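Local coordinates for protein regulator of nonsense transcripts 2 (Homo sapiens, PDB 4CEM) that probably serves as a scaffold protein in nonsense-mediated mRNA decay, the pathway that destroys transcripts carrying premature stop codons, at residues 65-78 and 102-116. Residues are numbered along the deposited sequence; the frame is centred on the assembly and turned at random.
Sequences ITEQQRDSLSHDFN and DVNCAVHLCSLFHQR
Ser74 OG is held by two bonds. It accepts from His108 NE2 at 2.9 Å, lying at the edge of the imidazole and almost in its plane, and donates one turn back to Arg70 O. The in-plane bond would help set the rotation of the His108 ring. Arg70 passes beside that ring and bends at chi3 (-69°), which brings NH1 to 3.6 Å from His108 CB and NH2 near the Asn104-Cys105 backbone. Its NE and NH2 grip the Glu67 carboxylate side-on, one nitrogen to each oxygen. With an alanine in place of Arg70, the Glu67 carboxylate would probably lose its counter-charge and a gap would be likely to open beside His108 CB. At the start of helix 103-116, Asp102 OD1 accepts from Glu67 N at 2.8 Å, met from above the carboxylate plane. Inside, Leu109 meets Ile65 tip to tip and crosses Leu73 at about a right angle. Further along, Phe77 points CE1 at the centre of the Phe113 face in a T-shaped stack, planes 71° apart, while Leu112 CB sits over a Phe77 face. A water links Phe77 O to Arg116 NH1. Helices 70-78 and 103-116 run nearly parallel, 15° apart, as alternate helices do in the all-helical, HEAT-like MIF4G fold.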
loop_
_atom_site.group_PDB
_atom_site.type_symbol
_atom_site.label_atom_id
_atom_site.label_comp_id
_atom_site.label_asym_id
_atom_site.label_seq_id
_atom_site.Cartn_x
_atom_site.Cartn_y
_atom_site.Cartn_z
ATOM N N ILE A 65 4.612 -16.109 -4.108
ATOM C CA ILE A 65 3.873 -15.713 -5.300
ATOM C C ILE A 65 4.674 -14.677 -6.069
ATOM O O ILE A 65 5.200 -13.739 -5.496
ATOM C CB ILE A 65 2.481 -15.148 -4.967
ATOM C CG1 ILE A 65 1.578 -16.263 -4.444
ATOM C CG2 ILE A 65 1.851 -14.514 -6.204
ATOM C CD1 ILE A 65 0.265 -15.766 -3.866
ATOM N N THR A 66 4.736 -14.858 -7.377
ATOM C CA THR A 66 5.597 -14.067 -8.233
ATOM C C THR A 66 4.934 -13.827 -9.578
ATOM O O THR A 66 4.260 -14.705 -10.094
ATOM C CB THR A 66 6.920 -14.805 -8.405
ATOM O OG1 THR A 66 7.805 -14.378 -7.370
ATOM C CG2 THR A 66 7.535 -14.541 -9.751
ATOM N N GLU A 67 5.131 -12.632 -10.135
ATOM C CA GLU A 67 4.465 -12.229 -11.372
ATOM C C GLU A 67 4.699 -13.229 -12.491
ATOM O O GLU A 67 3.781 -13.569 -13.221
ATOM C CB GLU A 67 4.909 -10.825 -11.813
ATOM C CG GLU A 67 4.283 -10.319 -13.122
ATOM C CD GLU A 67 2.778 -10.587 -13.254
ATOM O OE1 GLU A 67 1.995 -10.274 -12.328
ATOM O OE2 GLU A 67 2.361 -11.119 -14.302
ATOM N N GLN A 68 5.919 -13.729 -12.609
ATOM C CA GLN A 68 6.233 -14.657 -13.696
ATOM C C GLN A 68 5.672 -16.070 -13.450
ATOM O O GLN A 68 5.914 -16.982 -14.247
ATOM C CB GLN A 68 7.744 -14.678 -14.024
ATOM C CG GLN A 68 8.706 -14.418 -12.866
ATOM C CD GLN A 68 8.825 -12.940 -12.496
ATOM O OE1 GLN A 68 8.704 -12.566 -11.323
ATOM N NE2 GLN A 68 9.059 -12.091 -13.500
ATOM N N GLN A 69 4.917 -16.250 -12.364
ATOM C CA GLN A 69 4.168 -17.488 -12.144
ATOM C C GLN A 69 2.663 -17.341 -12.366
ATOM O O GLN A 69 1.913 -18.308 -12.187
ATOM C CB GLN A 69 4.392 -18.009 -10.735
ATOM C CG GLN A 69 5.839 -18.190 -10.352
ATOM C CD GLN A 69 5.970 -18.812 -8.981
ATOM O OE1 GLN A 69 6.465 -18.177 -8.048
ATOM N NE2 GLN A 69 5.496 -20.054 -8.841
ATOM N N ARG A 70 2.219 -16.144 -12.750
ATOM C CA ARG A 70 0.791 -15.881 -12.930
ATOM C C ARG A 70 0.097 -17.012 -13.669
ATOM O O ARG A 70 -0.927 -17.519 -13.211
ATOM C CB ARG A 70 0.549 -14.568 -13.678
ATOM C CG ARG A 70 -0.930 -14.269 -13.923
ATOM C CD ARG A 70 -1.116 -12.971 -14.673
ATOM N NE ARG A 70 -0.744 -11.843 -13.820
ATOM C CZ ARG A 70 -1.587 -10.947 -13.307
ATOM N NH1 ARG A 70 -2.898 -10.988 -13.560
ATOM N NH2 ARG A 70 -1.098 -9.987 -12.533
ATOM N N ASP A 71 0.656 -17.394 -14.812
ATOM C CA ASP A 71 0.070 -18.451 -15.635
ATOM C C ASP A 71 0.298 -19.851 -15.059
ATOM O O ASP A 71 -0.588 -20.696 -15.112
ATOM C CB ASP A 71 0.631 -18.392 -17.060
ATOM C CG ASP A 71 0.361 -17.065 -17.741
ATOM O OD1 ASP A 71 -0.792 -16.579 -17.689
ATOM O OD2 ASP A 71 1.313 -16.508 -18.328
ATOM N N SER A 72 1.489 -20.103 -14.523
ATOM C CA SER A 72 1.801 -21.422 -13.990
ATOM C C SER A 72 0.968 -21.749 -12.746
ATOM O O SER A 72 0.390 -22.840 -12.648
ATOM C CB SER A 72 3.294 -21.548 -13.701
ATOM O OG SER A 72 3.773 -20.429 -12.992
ATOM N N LEU A 73 0.880 -20.804 -11.815
ATOM C CA LEU A 73 0.055 -21.008 -10.623
ATOM C C LEU A 73 -1.430 -21.078 -10.973
ATOM O O LEU A 73 -2.191 -21.845 -10.368
ATOM C CB LEU A 73 0.306 -19.916 -9.592
ATOM C CG LEU A 73 1.725 -19.916 -9.034
ATOM C CD1 LEU A 73 1.939 -18.748 -8.088
ATOM C CD2 LEU A 73 1.997 -21.236 -8.341
ATOM N N SER A 74 -1.835 -20.305 -11.974
ATOM C CA SER A 74 -3.203 -20.384 -12.472
ATOM C C SER A 74 -3.501 -21.751 -13.059
ATOM O O SER A 74 -4.558 -22.312 -12.806
ATOM C CB SER A 74 -3.458 -19.287 -13.499
ATOM O OG SER A 74 -3.494 -18.024 -12.851
ATOM N N HIS A 75 -2.567 -22.281 -13.845
ATOM C CA HIS A 75 -2.724 -23.594 -14.472
ATOM C C HIS A 75 -2.908 -24.667 -13.431
ATOM O O HIS A 75 -3.830 -25.462 -13.511
ATOM C CB HIS A 75 -1.519 -23.909 -15.346
ATOM C CG HIS A 75 -1.510 -25.316 -15.886
ATOM N ND1 HIS A 75 -0.955 -26.341 -15.214
ATOM C CD2 HIS A 75 -2.008 -25.847 -17.074
ATOM C CE1 HIS A 75 -1.094 -27.473 -15.933
ATOM N NE2 HIS A 75 -1.739 -27.169 -17.069
ATOM N N ASP A 76 -2.041 -24.683 -12.428
ATOM C CA ASP A 76 -2.175 -25.636 -11.341
ATOM C C ASP A 76 -3.493 -25.446 -10.620
ATOM O O ASP A 76 -4.236 -26.410 -10.419
ATOM C CB ASP A 76 -1.029 -25.501 -10.343
ATOM C CG ASP A 76 0.306 -25.901 -10.928
ATOM O OD1 ASP A 76 0.331 -26.564 -11.999
ATOM O OD2 ASP A 76 1.340 -25.541 -10.315
ATOM N N PHE A 77 -3.783 -24.209 -10.230
ATOM C CA PHE A 77 -5.035 -23.905 -9.542
ATOM C C PHE A 77 -6.247 -24.547 -10.220
ATOM O O PHE A 77 -7.075 -25.175 -9.550
ATOM C CB PHE A 77 -5.243 -22.394 -9.447
ATOM C CG PHE A 77 -6.527 -21.998 -8.766
ATOM C CD1 PHE A 77 -6.572 -21.821 -7.392
ATOM C CD2 PHE A 77 -7.685 -21.791 -9.502
ATOM C CE1 PHE A 77 -7.747 -21.454 -6.765
ATOM C CE2 PHE A 77 -8.863 -21.416 -8.882
ATOM C CZ PHE A 77 -8.896 -21.251 -7.509
ATOM N N ASN A 78 -6.345 -24.415 -11.542
ATOM C CA ASN A 78 -7.544 -24.879 -12.235
ATOM C C ASN A 78 -7.754 -26.385 -12.207
ATOM O O ASN A 78 -8.873 -26.853 -12.441
ATOM C CB ASN A 78 -7.607 -24.346 -13.668
ATOM C CG ASN A 78 -8.021 -22.878 -13.715
ATOM O OD1 ASN A 78 -9.005 -22.477 -13.081
ATOM N ND2 ASN A 78 -7.261 -22.066 -14.453
ATOM N N ASP A 102 4.734 -7.768 -7.488
ATOM C CA ASP A 102 4.090 -9.081 -7.409
ATOM C C ASP A 102 2.645 -9.023 -6.890
ATOM O O ASP A 102 1.910 -10.005 -7.012
ATOM C CB ASP A 102 4.911 -10.017 -6.503
ATOM C CG ASP A 102 6.215 -10.484 -7.148
ATOM O OD1 ASP A 102 6.228 -10.767 -8.367
ATOM O OD2 ASP A 102 7.228 -10.590 -6.420
ATOM N N VAL A 103 2.236 -7.891 -6.315
ATOM C CA VAL A 103 0.927 -7.797 -5.654
ATOM C C VAL A 103 -0.252 -8.043 -6.608
ATOM O O VAL A 103 -1.222 -8.706 -6.235
ATOM C CB VAL A 103 0.743 -6.446 -4.941
ATOM C CG1 VAL A 103 -0.655 -6.336 -4.349
ATOM C CG2 VAL A 103 1.792 -6.265 -3.855
ATOM N N ASN A 104 -0.170 -7.539 -7.837
ATOM C CA ASN A 104 -1.215 -7.814 -8.823
ATOM C C ASN A 104 -1.409 -9.300 -9.080
ATOM O O ASN A 104 -2.537 -9.748 -9.225
ATOM C CB ASN A 104 -0.938 -7.103 -10.148
ATOM C CG ASN A 104 -1.278 -5.613 -10.108
ATOM O OD1 ASN A 104 -2.113 -5.165 -9.317
ATOM N ND2 ASN A 104 -0.640 -4.843 -10.991
ATOM N N CYS A 105 -0.323 -10.065 -9.139
ATOM C CA CYS A 105 -0.438 -11.514 -9.310
ATOM C C CYS A 105 -1.170 -12.145 -8.126
ATOM O O CYS A 105 -2.106 -12.926 -8.313
ATOM C CB CYS A 105 0.931 -12.170 -9.472
ATOM S SG CYS A 105 0.845 -13.959 -9.718
ATOM N N ALA A 106 -0.758 -11.793 -6.911
ATOM C CA ALA A 106 -1.403 -12.328 -5.710
ATOM C C ALA A 106 -2.907 -12.043 -5.726
ATOM O O ALA A 106 -3.724 -12.925 -5.417
ATOM C CB ALA A 106 -0.768 -11.748 -4.460
ATOM N N VAL A 107 -3.269 -10.819 -6.110
ATOM C CA VAL A 107 -4.670 -10.411 -6.148
ATOM C C VAL A 107 -5.405 -11.230 -7.204
ATOM O O VAL A 107 -6.554 -11.638 -6.997
ATOM C CB VAL A 107 -4.818 -8.888 -6.434
ATOM C CG1 VAL A 107 -6.273 -8.507 -6.661
ATOM C CG2 VAL A 107 -4.239 -8.070 -5.289
ATOM N N HIS A 108 -4.738 -11.479 -8.328
ATOM C CA HIS A 108 -5.309 -12.334 -9.371
ATOM C C HIS A 108 -5.605 -13.705 -8.839
ATOM O O HIS A 108 -6.676 -14.246 -9.099
ATOM C CB HIS A 108 -4.384 -12.404 -10.597
ATOM C CG HIS A 108 -4.696 -13.546 -11.548
ATOM N ND1 HIS A 108 -5.689 -13.487 -12.457
ATOM C CD2 HIS A 108 -4.086 -14.786 -11.714
ATOM C CE1 HIS A 108 -5.725 -14.631 -13.157
ATOM N NE2 HIS A 108 -4.741 -15.427 -12.702
ATOM N N LEU A 109 -4.659 -14.284 -8.094
ATOM C CA LEU A 109 -4.849 -15.623 -7.528
ATOM C C LEU A 109 -5.925 -15.590 -6.466
ATOM O O LEU A 109 -6.726 -16.510 -6.386
ATOM C CB LEU A 109 -3.555 -16.201 -6.947
ATOM C CG LEU A 109 -2.498 -16.621 -7.980
ATOM C CD1 LEU A 109 -1.189 -17.031 -7.311
ATOM C CD2 LEU A 109 -3.016 -17.722 -8.897
ATOM N N CYS A 110 -5.950 -14.526 -5.664
ATOM C CA CYS A 110 -7.006 -14.372 -4.664
ATOM C C CYS A 110 -8.406 -14.314 -5.307
ATOM O O CYS A 110 -9.382 -14.788 -4.719
ATOM C CB CYS A 110 -6.763 -13.140 -3.791
ATOM S SG CYS A 110 -5.401 -13.287 -2.607
ATOM N N SER A 111 -8.493 -13.766 -6.521
ATOM C CA SER A 111 -9.767 -13.675 -7.238
ATOM C C SER A 111 -10.218 -15.017 -7.786
ATOM O O SER A 111 -11.416 -15.300 -7.825
ATOM C CB SER A 111 -9.688 -12.654 -8.379
ATOM O OG SER A 111 -9.365 -11.366 -7.883
ATOM N N LEU A 112 -9.280 -15.849 -8.226
ATOM C CA LEU A 112 -9.650 -17.187 -8.691
ATOM C C LEU A 112 -10.158 -18.035 -7.512
ATOM O O LEU A 112 -11.129 -18.773 -7.649
ATOM C CB LEU A 112 -8.483 -17.879 -9.395
ATOM C CG LEU A 112 -7.920 -17.252 -10.675
ATOM C CD1 LEU A 112 -6.684 -18.022 -11.115
ATOM C CD2 LEU A 112 -8.958 -17.223 -11.783
ATOM N N PHE A 113 -9.510 -17.914 -6.358
ATOM C CA PHE A 113 -9.970 -18.585 -5.133
ATOM C C PHE A 113 -11.364 -18.111 -4.770
ATOM O O PHE A 113 -12.286 -18.906 -4.624
ATOM C CB PHE A 113 -9.028 -18.296 -3.955
ATOM C CG PHE A 113 -7.939 -19.318 -3.772
ATOM C CD1 PHE A 113 -8.212 -20.540 -3.164
ATOM C CD2 PHE A 113 -6.643 -19.061 -4.194
ATOM C CE1 PHE A 113 -7.216 -21.483 -2.983
ATOM C CE2 PHE A 113 -5.641 -20.002 -4.018
ATOM C CZ PHE A 113 -5.928 -21.215 -3.411
ATOM N N HIS A 114 -11.502 -16.798 -4.636
ATOM C CA HIS A 114 -12.770 -16.189 -4.259
ATOM C C HIS A 114 -13.881 -16.584 -5.176
ATOM O O HIS A 114 -14.970 -16.878 -4.716
ATOM C CB HIS A 114 -12.640 -14.677 -4.242
ATOM C CG HIS A 114 -13.946 -13.959 -4.012
ATOM N ND1 HIS A 114 -14.643 -14.078 -2.871
ATOM C CD2 HIS A 114 -14.671 -13.091 -4.831
ATOM C CE1 HIS A 114 -15.758 -13.329 -2.952
ATOM N NE2 HIS A 114 -15.770 -12.726 -4.156
ATOM N N GLN A 115 -13.613 -16.611 -6.481
ATOM C CA GLN A 115 -14.647 -16.920 -7.473
ATOM C C GLN A 115 -15.031 -18.400 -7.484
ATOM O O GLN A 115 -16.116 -18.756 -7.953
ATOM C CB GLN A 115 -14.227 -16.465 -8.879
ATOM C CG GLN A 115 -14.260 -14.953 -9.077
ATOM C CD GLN A 115 -13.434 -14.484 -10.270
ATOM O OE1 GLN A 115 -13.470 -15.088 -11.339
ATOM N NE2 GLN A 115 -12.699 -13.395 -10.093
ATOM N N ARG A 116 -14.154 -19.260 -6.976
ATOM C CA ARG A 116 -14.447 -20.687 -6.925
ATOM C C ARG A 116 -14.980 -21.153 -5.565
ATOM O O ARG A 116 -15.856 -22.011 -5.529
ATOM C CB ARG A 116 -13.212 -21.497 -7.302
ATOM C CG ARG A 116 -13.512 -22.964 -7.555
ATOM C CD ARG A 116 -12.387 -23.632 -8.322
ATOM N NE ARG A 116 -12.467 -23.383 -9.760
ATOM C CZ ARG A 116 -11.625 -23.895 -10.657
ATOM N NH1 ARG A 116 -10.622 -24.688 -10.279
ATOM N NH2 ARG A 116 -11.781 -23.617 -11.945
HETATM O O HOH W 1 -9.158 -24.920 -7.741
#